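Local coordinates for PrgX (Enterococcus faecalis, PDB 2AWI), which is the receptor for the peptide sex pheromone cCF10 and acts as a repressor in the regulation of conjugation, probably by binding DNA, at residues Phe2-Arg12 against Tyr32-Ile42; Met175-Gly183 against Gln216-Ile226. The protein carries 1 engineered substitution. All blocks are in the same frame, centred on the assembly; numbering follows the deposited sequence.

Interaction 1: residues Phe2-Arg12 against Tyr32-Ile42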
loop_
_atom_site.group_PDB
_atom_site.type_symbol
_atom_site.label_atom_id
_atom_site.label_comp_id
_atom_site.label_asym_id
_atom_site.label_seq_id
_atom_site.Cartn_x
_atom_site.Cartn_y
_atom_site.Cartn_z
ATOM N N PHE A 2 -34.379 43.691 0.093
ATOM C CA PHE A 2 -34.614 42.319 0.632
ATOM C C PHE A 2 -36.098 42.063 0.911
ATOM O O PHE A 2 -36.831 42.961 1.334
ATOM C CB PHE A 2 -33.812 42.104 1.925
ATOM C CG PHE A 2 -32.346 42.406 1.791
ATOM C CD1 PHE A 2 -31.871 43.703 1.966
ATOM C CD2 PHE A 2 -31.440 41.400 1.465
ATOM C CE1 PHE A 2 -30.513 43.997 1.817
ATOM C CE2 PHE A 2 -30.080 41.681 1.312
ATOM C CZ PHE A 2 -29.617 42.982 1.489
ATOM N N LYS A 3 -36.529 40.829 0.672
ATOM C CA LYS A 3 -37.915 40.428 0.894
ATOM C C LYS A 3 -38.038 39.726 2.247
ATOM O O LYS A 3 -38.534 38.600 2.330
ATOM C CB LYS A 3 -38.358 39.479 -0.223
ATOM C CG LYS A 3 -37.369 38.343 -0.457
ATOM C CD LYS A 3 -37.823 37.372 -1.535
ATOM C CE LYS A 3 -36.766 36.293 -1.760
ATOM N NZ LYS A 3 -37.187 35.260 -2.752
ATOM N N ILE A 4 -37.584 40.394 3.305
ATOM C CA ILE A 4 -37.629 39.826 4.648
ATOM C C ILE A 4 -39.048 39.575 5.146
ATOM O O ILE A 4 -39.349 38.502 5.670
ATOM C CB ILE A 4 -36.905 40.736 5.668
ATOM C CG1 ILE A 4 -35.417 40.828 5.328
ATOM C CG2 ILE A 4 -37.076 40.182 7.063
ATOM C CD1 ILE A 4 -34.636 41.772 6.225
ATOM N N GLY A 5 -39.920 40.564 4.988
ATOM C CA GLY A 5 -41.291 40.408 5.437
ATOM C C GLY A 5 -42.001 39.251 4.764
ATOM O O GLY A 5 -42.697 38.471 5.416
ATOM N N SER A 6 -41.827 39.125 3.454
ATOM C CA SER A 6 -42.484 38.049 2.728
ATOM C C SER A 6 -41.957 36.692 3.185
ATOM O O SER A 6 -42.692 35.702 3.195
ATOM C CB SER A 6 -42.279 38.213 1.221
ATOM O OG SER A 6 -40.993 37.776 0.844
ATOM N N VAL A 7 -40.684 36.642 3.567
ATOM C CA VAL A 7 -40.111 35.392 4.047
ATOM C C VAL A 7 -40.726 35.051 5.407
ATOM O O VAL A 7 -41.036 33.888 5.678
ATOM C CB VAL A 7 -38.568 35.483 4.162
ATOM C CG1 VAL A 7 -38.028 34.295 4.951
ATOM C CG2 VAL A 7 -37.945 35.492 2.759
ATOM N N LEU A 8 -40.907 36.065 6.254
ATOM C CA LEU A 8 -41.519 35.859 7.566
ATOM C C LEU A 8 -42.940 35.304 7.395
ATOM O O LEU A 8 -43.373 34.433 8.153
ATOM C CB LEU A 8 -41.577 37.173 8.354
ATOM C CG LEU A 8 -40.255 37.725 8.898
ATOM C CD1 LEU A 8 -40.525 39.017 9.641
ATOM C CD2 LEU A 8 -39.599 36.710 9.831
ATOM N N LYS A 9 -43.657 35.806 6.389
ATOM C CA LYS A 9 -45.015 35.344 6.119
ATOM C C LYS A 9 -44.999 33.879 5.685
ATOM O O LYS A 9 -45.753 33.057 6.207
ATOM C CB LYS A 9 -45.649 36.205 5.031
ATOM C CG LYS A 9 -47.084 35.848 4.695
ATOM C CD LYS A 9 -47.666 36.850 3.708
ATOM C CE LYS A 9 -49.139 36.593 3.449
ATOM N NZ LYS A 9 -49.722 37.608 2.530
ATOM N N GLN A 10 -44.132 33.563 4.726
ATOM C CA GLN A 10 -43.996 32.198 4.229
ATOM C C GLN A 10 -43.745 31.234 5.391
ATOM O O GLN A 10 -44.442 30.232 5.542
ATOM C CB GLN A 10 -42.824 32.099 3.244
ATOM C CG GLN A 10 -42.415 30.659 2.929
ATOM C CD GLN A 10 -40.927 30.494 2.629
ATOM O OE1 GLN A 10 -40.419 29.369 2.568
ATOM N NE2 GLN A 10 -40.226 31.607 2.439
ATOM N N ILE A 11 -42.741 31.550 6.206
ATOM C CA ILE A 11 -42.363 30.712 7.340
ATOM C C ILE A 11 -43.465 30.667 8.390
ATOM O O ILE A 11 -43.844 29.589 8.853
ATOM C CB ILE A 11 -41.040 31.216 7.995
ATOM C CG1 ILE A 11 -39.950 31.352 6.925
ATOM C CG2 ILE A 11 -40.572 30.237 9.071
ATOM C CD1 ILE A 11 -38.620 31.905 7.436
ATOM N N ARG A 12 -43.982 31.834 8.759
ATOM C CA ARG A 12 -45.054 31.906 9.744
ATOM C C ARG A 12 -46.252 31.027 9.355
ATOM O O ARG A 12 -46.778 30.283 10.184
ATOM C CB ARG A 12 -45.516 33.355 9.929
ATOM C CG ARG A 12 -46.772 33.482 10.777
ATOM C CD ARG A 12 -47.202 34.921 10.981
ATOM N NE ARG A 12 -47.640 35.582 9.751
ATOM C CZ ARG A 12 -48.772 35.314 9.101
ATOM N NH1 ARG A 12 -49.613 34.388 9.549
ATOM N NH2 ARG A 12 -49.066 35.987 7.997
ATOM N N TYR A 32 -47.176 45.425 11.942
ATOM C CA TYR A 32 -46.679 44.126 11.535
ATOM C C TYR A 32 -47.164 43.752 10.146
ATOM O O TYR A 32 -46.442 43.100 9.392
ATOM C CB TYR A 32 -47.088 43.035 12.527
ATOM C CG TYR A 32 -46.554 41.678 12.124
ATOM C CD1 TYR A 32 -47.313 40.807 11.347
ATOM C CD2 TYR A 32 -45.248 41.305 12.443
ATOM C CE1 TYR A 32 -46.782 39.602 10.894
ATOM C CE2 TYR A 32 -44.704 40.109 11.993
ATOM C CZ TYR A 32 -45.471 39.261 11.219
ATOM O OH TYR A 32 -44.914 38.081 10.766
ATOM N N ILE A 33 -48.386 44.157 9.808
ATOM C CA ILE A 33 -48.942 43.855 8.493
ATOM C C ILE A 33 -48.102 44.529 7.417
ATOM O O ILE A 33 -47.851 43.950 6.361
ATOM C CB ILE A 33 -50.415 44.332 8.376
ATOM C CG1 ILE A 33 -51.303 43.451 9.257
ATOM C CG2 ILE A 33 -50.889 44.272 6.919
ATOM C CD1 ILE A 33 -52.776 43.785 9.189
ATOM N N LYS A 34 -47.667 45.753 7.688
ATOM C CA LYS A 34 -46.845 46.480 6.730
ATOM C C LYS A 34 -45.502 45.775 6.563
ATOM O O LYS A 34 -44.944 45.733 5.463
ATOM C CB LYS A 34 -46.638 47.927 7.191
ATOM C CG LYS A 34 -47.901 48.775 7.125
ATOM C CD LYS A 34 -47.644 50.220 7.527
ATOM C CE LYS A 34 -48.916 51.053 7.412
ATOM N NZ LYS A 34 -48.733 52.455 7.875
ATOM N N VAL A 35 -44.996 45.214 7.659
ATOM C CA VAL A 35 -43.734 44.486 7.639
ATOM C C VAL A 35 -43.809 43.267 6.722
ATOM O O VAL A 35 -42.887 43.031 5.943
ATOM C CB VAL A 35 -43.335 44.010 9.051
ATOM C CG1 VAL A 35 -42.237 42.962 8.954
ATOM C CG2 VAL A 35 -42.851 45.192 9.881
ATOM N N GLU A 36 -44.894 42.494 6.803
ATOM C CA GLU A 36 -45.018 41.306 5.955
ATOM C C GLU A 36 -45.298 41.672 4.508
ATOM O O GLU A 36 -45.109 40.857 3.605
ATOM C CB GLU A 36 -46.122 40.361 6.454
ATOM C CG GLU A 36 -45.828 39.663 7.773
ATOM C CD GLU A 36 -46.692 38.420 7.986
ATOM O OE1 GLU A 36 -47.859 38.410 7.546
ATOM O OE2 GLU A 36 -46.210 37.450 8.609
ATOM N N ALA A 37 -45.760 42.895 4.287
ATOM C CA ALA A 37 -46.045 43.349 2.936
ATOM C C ALA A 37 -44.767 43.935 2.340
ATOM O O ALA A 37 -44.729 44.319 1.172
ATOM C CB ALA A 37 -47.150 44.397 2.960
ATOM N N ASP A 38 -43.720 43.990 3.159
ATOM C CA ASP A 38 -42.429 44.525 2.741
ATOM C C ASP A 38 -42.528 46.018 2.443
ATOM O O ASP A 38 -41.871 46.526 1.533
ATOM C CB ASP A 38 -41.911 43.778 1.502
ATOM C CG ASP A 38 -41.513 42.339 1.806
ATOM O OD1 ASP A 38 -42.151 41.409 1.265
ATOM O OD2 ASP A 38 -40.557 42.142 2.586
ATOM N N SER A 39 -43.348 46.715 3.223
ATOM C CA SER A 39 -43.542 48.146 3.047
ATOM C C SER A 39 -43.184 48.918 4.310
ATOM O O SER A 39 -43.625 50.048 4.517
ATOM C CB SER A 39 -44.991 48.436 2.640
ATOM O OG SER A 39 -45.913 47.902 3.573
ATOM N N ARG A 40 -42.379 48.296 5.161
ATOM C CA ARG A 40 -41.938 48.935 6.390
ATOM C C ARG A 40 -40.645 48.267 6.824
ATOM O O ARG A 40 -40.617 47.065 7.088
ATOM C CB ARG A 40 -42.995 48.797 7.490
ATOM C CG ARG A 40 -42.689 49.627 8.739
ATOM C CD ARG A 40 -42.454 48.758 9.968
ATOM N NE ARG A 40 -41.838 49.508 11.062
ATOM C CZ ARG A 40 -41.430 48.969 12.209
ATOM N NH1 ARG A 40 -40.876 49.729 13.144
ATOM N NH2 ARG A 40 -41.577 47.670 12.426
ATOM N N PRO A 41 -39.551 49.037 6.890
ATOM C CA PRO A 41 -38.264 48.475 7.300
ATOM C C PRO A 41 -38.363 47.769 8.650
ATOM O O PRO A 41 -39.079 48.219 9.547
ATOM C CB PRO A 41 -37.356 49.702 7.357
ATOM C CG PRO A 41 -37.939 50.604 6.321
ATOM C CD PRO A 41 -39.421 50.471 6.581
ATOM N N ILE A 42 -37.642 46.664 8.783
ATOM C CA ILE A 42 -37.635 45.903 10.017
ATOM C C ILE A 42 -36.260 46.063 10.665
ATOM O O ILE A 42 -35.232 46.000 9.992
ATOM C CB ILE A 42 -37.948 44.412 9.733
ATOM C CG1 ILE A 42 -37.847 43.592 11.020
ATOM C CG2 ILE A 42 -37.004 43.874 8.663
ATOM C CD1 ILE A 42 -38.266 42.140 10.848
#
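Arg12 and Glu36 form a side-on salt bridge between helix 4-14 and the last turn of helix 29-36. Arg12 NE lies 2.6 Å from Glu36 OE2, and the bond is nearly straight at 173°. Arg12 NH2 meets the syn lone pair of Glu36 OE1 at 2.7 Å. The bend at chi3 of Arg12 (66°) turns the guanidinium so that it lies nearly coplanar with the carboxylate. Tyr32 OH donates a third bond, to Glu36 OE2 at 2.6 Å, from above the carboxylate plane. Arg12 NH1 is held in turn by Tyr17 O. The Glu36 side chain sits as a knob among Gly5, Leu8, Lys9 and Arg12.

A second polar group gathers at the start of helix 4-14. Helix 29-36 ends in a Schellman motif, with Asp38 at positive phi. Asp38 OD2 accepts a weak bond from Gly5 N at 2.9 Å, and Asp38 OD1 a weak one from Ser6 N at 3.2 Å.

The backbones come closest at Gly5. Its CA donates a C-H...O contact to Val35 O at 3.1 Å.

The apolar part is formed by Ile42, which meets Leu8 tip to tip, CD1 to CD1, at 4.0 Å. Ile42 CG2 touches Ile4 CD1. Leu47 and Phe50 of helix 44-54 also pack on Ile42.

The contact thus joins the first helix of the helix-turn-helix domain to the end of its third. Three donors fix the buried Glu36 carboxylate and would favour its charged form. The Asp38 carboxylate faces the N-terminal end of a helix, where the dipole would probably stabilise its negative charge.

Interaction 2: residues Met175-Gly183 against Gln216-Ile226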
loop_
_atom_site.group_PDB
_atom_site.type_symbol
_atom_site.label_atom_id
_atom_site.label_comp_id
_atom_site.label_asym_id
_atom_site.label_seq_id
_atom_site.Cartn_x
_atom_site.Cartn_y
_atom_site.Cartn_z
HETATM N N MSE A 175 -1.791 40.548 10.508
HETATM C CA MSE A 175 -3.168 40.096 10.602
HETATM C C MSE A 175 -3.282 38.850 11.457
HETATM O O MSE A 175 -4.371 38.485 11.883
HETATM C CB MSE A 175 -3.728 39.828 9.210
HETATM C CG MSE A 175 -3.833 41.082 8.374
HETATM SE SE MSE A 175 -4.577 40.743 6.646
HETATM C CE MSE A 175 -4.399 42.519 5.888
ATOM N N TYR A 176 -2.151 38.204 11.718
ATOM C CA TYR A 176 -2.144 36.997 12.529
ATOM C C TYR A 176 -1.276 37.152 13.777
ATOM O O TYR A 176 -0.419 38.036 13.846
ATOM C CB TYR A 176 -1.653 35.807 11.691
ATOM C CG TYR A 176 -2.604 35.443 10.573
ATOM C CD1 TYR A 176 -2.647 36.194 9.404
ATOM C CD2 TYR A 176 -3.532 34.410 10.730
ATOM C CE1 TYR A 176 -3.599 35.941 8.421
ATOM C CE2 TYR A 176 -4.487 34.145 9.753
ATOM C CZ TYR A 176 -4.522 34.919 8.605
ATOM O OH TYR A 176 -5.513 34.729 7.670
ATOM N N PRO A 177 -1.494 36.294 14.785
ATOM C CA PRO A 177 -2.472 35.201 14.813
ATOM C C PRO A 177 -3.914 35.652 15.015
ATOM O O PRO A 177 -4.173 36.769 15.453
ATOM C CB PRO A 177 -1.984 34.340 15.970
ATOM C CG PRO A 177 -1.459 35.363 16.919
ATOM C CD PRO A 177 -0.670 36.281 16.007
ATOM N N ILE A 178 -4.850 34.767 14.685
ATOM C CA ILE A 178 -6.271 35.050 14.852
ATOM C C ILE A 178 -6.610 34.739 16.312
ATOM O O ILE A 178 -6.107 33.760 16.879
ATOM C CB ILE A 178 -7.146 34.152 13.928
ATOM C CG1 ILE A 178 -6.749 34.347 12.456
ATOM C CG2 ILE A 178 -8.624 34.472 14.140
ATOM C CD1 ILE A 178 -6.925 35.756 11.920
ATOM N N VAL A 179 -7.457 35.565 16.920
ATOM C CA VAL A 179 -7.836 35.353 18.310
ATOM C C VAL A 179 -9.303 34.954 18.491
ATOM O O VAL A 179 -9.628 34.124 19.344
ATOM C CB VAL A 179 -7.551 36.621 19.162
ATOM C CG1 VAL A 179 -6.105 37.055 18.969
ATOM C CG2 VAL A 179 -8.498 37.748 18.770
ATOM N N ASP A 180 -10.186 35.537 17.686
ATOM C CA ASP A 180 -11.613 35.239 17.778
ATOM C C ASP A 180 -12.212 34.793 16.457
ATOM O O ASP A 180 -11.771 35.218 15.397
ATOM C CB ASP A 180 -12.372 36.477 18.267
ATOM C CG ASP A 180 -11.975 36.888 19.667
ATOM O OD1 ASP A 180 -12.106 38.086 19.992
ATOM O OD2 ASP A 180 -11.541 36.017 20.444
ATOM N N SER A 181 -13.221 33.929 16.532
ATOM C CA SER A 181 -13.920 33.448 15.344
ATOM C C SER A 181 -15.148 34.316 15.182
ATOM O O SER A 181 -15.853 34.560 16.150
ATOM C CB SER A 181 -14.380 32.002 15.516
ATOM O OG SER A 181 -15.404 31.699 14.578
ATOM N N PHE A 182 -15.412 34.781 13.968
ATOM C CA PHE A 182 -16.576 35.626 13.735
ATOM C C PHE A 182 -17.523 35.079 12.668
ATOM O O PHE A 182 -18.027 35.833 11.837
ATOM C CB PHE A 182 -16.123 37.044 13.365
ATOM C CG PHE A 182 -15.489 37.788 14.507
ATOM C CD1 PHE A 182 -16.193 38.001 15.690
ATOM C CD2 PHE A 182 -14.188 38.269 14.410
ATOM C CE1 PHE A 182 -15.609 38.681 16.761
ATOM C CE2 PHE A 182 -13.596 38.951 15.475
ATOM C CZ PHE A 182 -14.306 39.157 16.650
ATOM N N GLY A 183 -17.776 33.771 12.709
ATOM C CA GLY A 183 -18.662 33.161 11.732
ATOM C C GLY A 183 -17.931 32.275 10.732
ATOM O O GLY A 183 -16.721 32.413 10.534
ATOM N N GLN A 216 0.386 29.178 12.277
ATOM C CA GLN A 216 -0.812 30.010 12.314
ATOM C C GLN A 216 -2.061 29.147 12.103
ATOM O O GLN A 216 -3.053 29.277 12.822
ATOM C CB GLN A 216 -0.753 31.103 11.241
ATOM C CG GLN A 216 0.286 32.187 11.496
ATOM C CD GLN A 216 0.315 32.655 12.946
ATOM O OE1 GLN A 216 -0.716 32.991 13.530
ATOM N NE2 GLN A 216 1.507 32.679 13.530
ATOM N N PHE A 217 -2.000 28.254 11.120
ATOM C CA PHE A 217 -3.132 27.391 10.838
ATOM C C PHE A 217 -3.456 26.492 12.020
ATOM O O PHE A 217 -4.614 26.366 12.415
ATOM C CB PHE A 217 -2.866 26.513 9.617
ATOM C CG PHE A 217 -4.021 25.623 9.272
ATOM C CD1 PHE A 217 -5.209 26.165 8.782
ATOM C CD2 PHE A 217 -3.949 24.251 9.490
ATOM C CE1 PHE A 217 -6.299 25.353 8.519
ATOM C CE2 PHE A 217 -5.042 23.430 9.229
ATOM C CZ PHE A 217 -6.216 23.981 8.745
ATOM N N GLU A 218 -2.432 25.859 12.580
ATOM C CA GLU A 218 -2.648 24.967 13.703
ATOM C C GLU A 218 -3.184 25.692 14.924
ATOM O O GLU A 218 -3.900 25.111 15.733
ATOM C CB GLU A 218 -1.357 24.218 14.036
ATOM C CG GLU A 218 -1.029 23.131 13.017
ATOM C CD GLU A 218 -2.112 22.059 12.931
ATOM O OE1 GLU A 218 -2.371 21.558 11.813
ATOM O OE2 GLU A 218 -2.698 21.709 13.979
ATOM N N HIS A 219 -2.847 26.966 15.058
ATOM C CA HIS A 219 -3.333 27.729 16.190
ATOM C C HIS A 219 -4.836 27.980 16.065
ATOM O O HIS A 219 -5.545 28.063 17.071
ATOM C CB HIS A 219 -2.605 29.068 16.294
ATOM C CG HIS A 219 -3.143 29.946 17.378
ATOM N ND1 HIS A 219 -3.098 29.588 18.708
ATOM C CD2 HIS A 219 -3.807 31.125 17.324
ATOM C CE1 HIS A 219 -3.717 30.508 19.426
ATOM N NE2 HIS A 219 -4.158 31.451 18.612
ATOM N N LEU A 220 -5.319 28.115 14.831
ATOM C CA LEU A 220 -6.738 28.343 14.594
ATOM C C LEU A 220 -7.579 27.264 15.266
ATOM O O LEU A 220 -8.700 27.528 15.699
ATOM C CB LEU A 220 -7.052 28.345 13.096
ATOM C CG LEU A 220 -6.505 29.461 12.202
ATOM C CD1 LEU A 220 -7.124 29.317 10.813
ATOM C CD2 LEU A 220 -6.847 30.825 12.778
ATOM N N LYS A 221 -7.030 26.053 15.353
ATOM C CA LYS A 221 -7.736 24.929 15.959
ATOM C C LYS A 221 -7.944 25.048 17.468
ATOM O O LYS A 221 -8.594 24.193 18.070
ATOM C CB LYS A 221 -7.006 23.613 15.651
ATOM C CG LYS A 221 -6.993 23.236 14.176
ATOM C CD LYS A 221 -6.139 21.997 13.912
ATOM C CE LYS A 221 -6.143 21.640 12.422
ATOM N NZ LYS A 221 -5.168 20.555 12.075
ATOM N N THR A 222 -7.398 26.093 18.083
ATOM C CA THR A 222 -7.551 26.285 19.524
ATOM C C THR A 222 -8.624 27.329 19.802
ATOM O O THR A 222 -9.010 27.544 20.955
ATOM C CB THR A 222 -6.241 26.775 20.190
ATOM O OG1 THR A 222 -5.865 28.039 19.629
ATOM C CG2 THR A 222 -5.114 25.771 19.982
ATOM N N ILE A 223 -9.095 27.979 18.744
ATOM C CA ILE A 223 -10.112 29.010 18.877
ATOM C C ILE A 223 -11.502 28.440 19.146
ATOM O O ILE A 223 -11.905 27.428 18.569
ATOM C CB ILE A 223 -10.159 29.900 17.618
ATOM C CG1 ILE A 223 -8.830 30.647 17.464
ATOM C CG2 ILE A 223 -11.303 30.897 17.724
ATOM C CD1 ILE A 223 -8.701 31.431 16.160
ATOM N N LYS A 224 -12.227 29.107 20.037
ATOM C CA LYS A 224 -13.571 28.707 20.422
ATOM C C LYS A 224 -14.560 28.887 19.272
ATOM O O LYS A 224 -14.629 29.956 18.668
ATOM C CB LYS A 224 -14.017 29.540 21.625
ATOM C CG LYS A 224 -15.467 29.359 22.028
ATOM C CD LYS A 224 -15.887 30.453 22.999
ATOM C CE LYS A 224 -17.364 30.354 23.346
ATOM N NZ LYS A 224 -17.832 31.534 24.128
ATOM N N ASN A 225 -15.317 27.831 18.981
ATOM C CA ASN A 225 -16.326 27.839 17.918
ATOM C C ASN A 225 -15.789 28.068 16.506
ATOM O O ASN A 225 -16.516 28.557 15.638
ATOM C CB ASN A 225 -17.404 28.888 18.212
ATOM C CG ASN A 225 -18.211 28.568 19.462
ATOM O OD1 ASN A 225 -18.574 27.414 19.705
ATOM N ND2 ASN A 225 -18.511 29.595 20.250
ATOM N N ILE A 226 -14.527 27.716 16.271
ATOM C CA ILE A 226 -13.921 27.894 14.952
ATOM C C ILE A 226 -14.403 26.795 14.003
ATOM O O ILE A 226 -14.676 25.676 14.427
ATOM C CB ILE A 226 -12.370 27.814 15.026
ATOM C CG1 ILE A 226 -11.753 28.260 13.701
ATOM C CG2 ILE A 226 -11.931 26.379 15.328
ATOM C CD1 ILE A 226 -11.959 29.711 13.404
HETATM O O HOH W 1 -3.667 32.154 13.760
#
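The loop between helices 165-172 and 184-203 packs here on the end of helix 207-220 and the turns that follow it, in the C-terminal TPR region. A type I turn runs from Leu220 to Ile223, and a type II turn from Ile223 to Ile226 follows.

The apolar centre is Ile178. Its CB lies 3.5 Å from Leu220 CD2, and the two side chains are set at a slant to each other. With CG1 of Ile178 anti to the carbonyl carbon (chi1 -58°), CG2 takes the position anti to the backbone N and reaches Ile223 CD1 at 3.7 Å. Farther along, Ile223 CG2 meets Ser181 CB at 3.9 Å. Ile226 CD1 touches the same Ser181 CB. The hydroxyl of Ser181 is bonded to Asp187 of helix 184-203.

At the other end, Gln216 bends at chi2 (-43°) and brings its amide oxygen against the loop. Gln216 OE1 lies 3.1 Å from Pro177 CB and also approaches Tyr176 CB. Pro177 follows a cis peptide bond. His219 CD2 rests 3.9 Å from Pro177 CB. The phenol of Tyr176 is anchored to Ile190 O, and its side chain touches the engineered Cys153.

One water bridges the segments. It accepts from Ile178 N at 3.0 Å and donates to both Gln216 O and Gln216 OE1.

No clear direct hydrogen bond crosses between the two segments. Much of their cohesion comes from van der Waals packing around Ile178 and Ile223 and from this water. The water satisfies the Ile178 amide and ties it to both the backbone and the side chain of Gln216.

Interaction 1 is a buried contact within the helix-turn-helix domain, far from the chain centre. Interaction 2 is only partly buried and lies in the C-terminal TPR region, nearer that centre. They share no helix. Their centres are 37 Å apart, and their nearest atoms are about 17 Å apart. The first pairs a buried salt bridge and weak bonds from backbone N-H groups to a second carboxylate with an apolar patch. The second joins a loop to a helix end by apolar side chains and a bridging water. Both touch the second subunit: Ile42 of interaction 1 makes backbone hydrogen bonds to it, and Phe182 of the loop 175-183 packs on Arg64 of the second subunit.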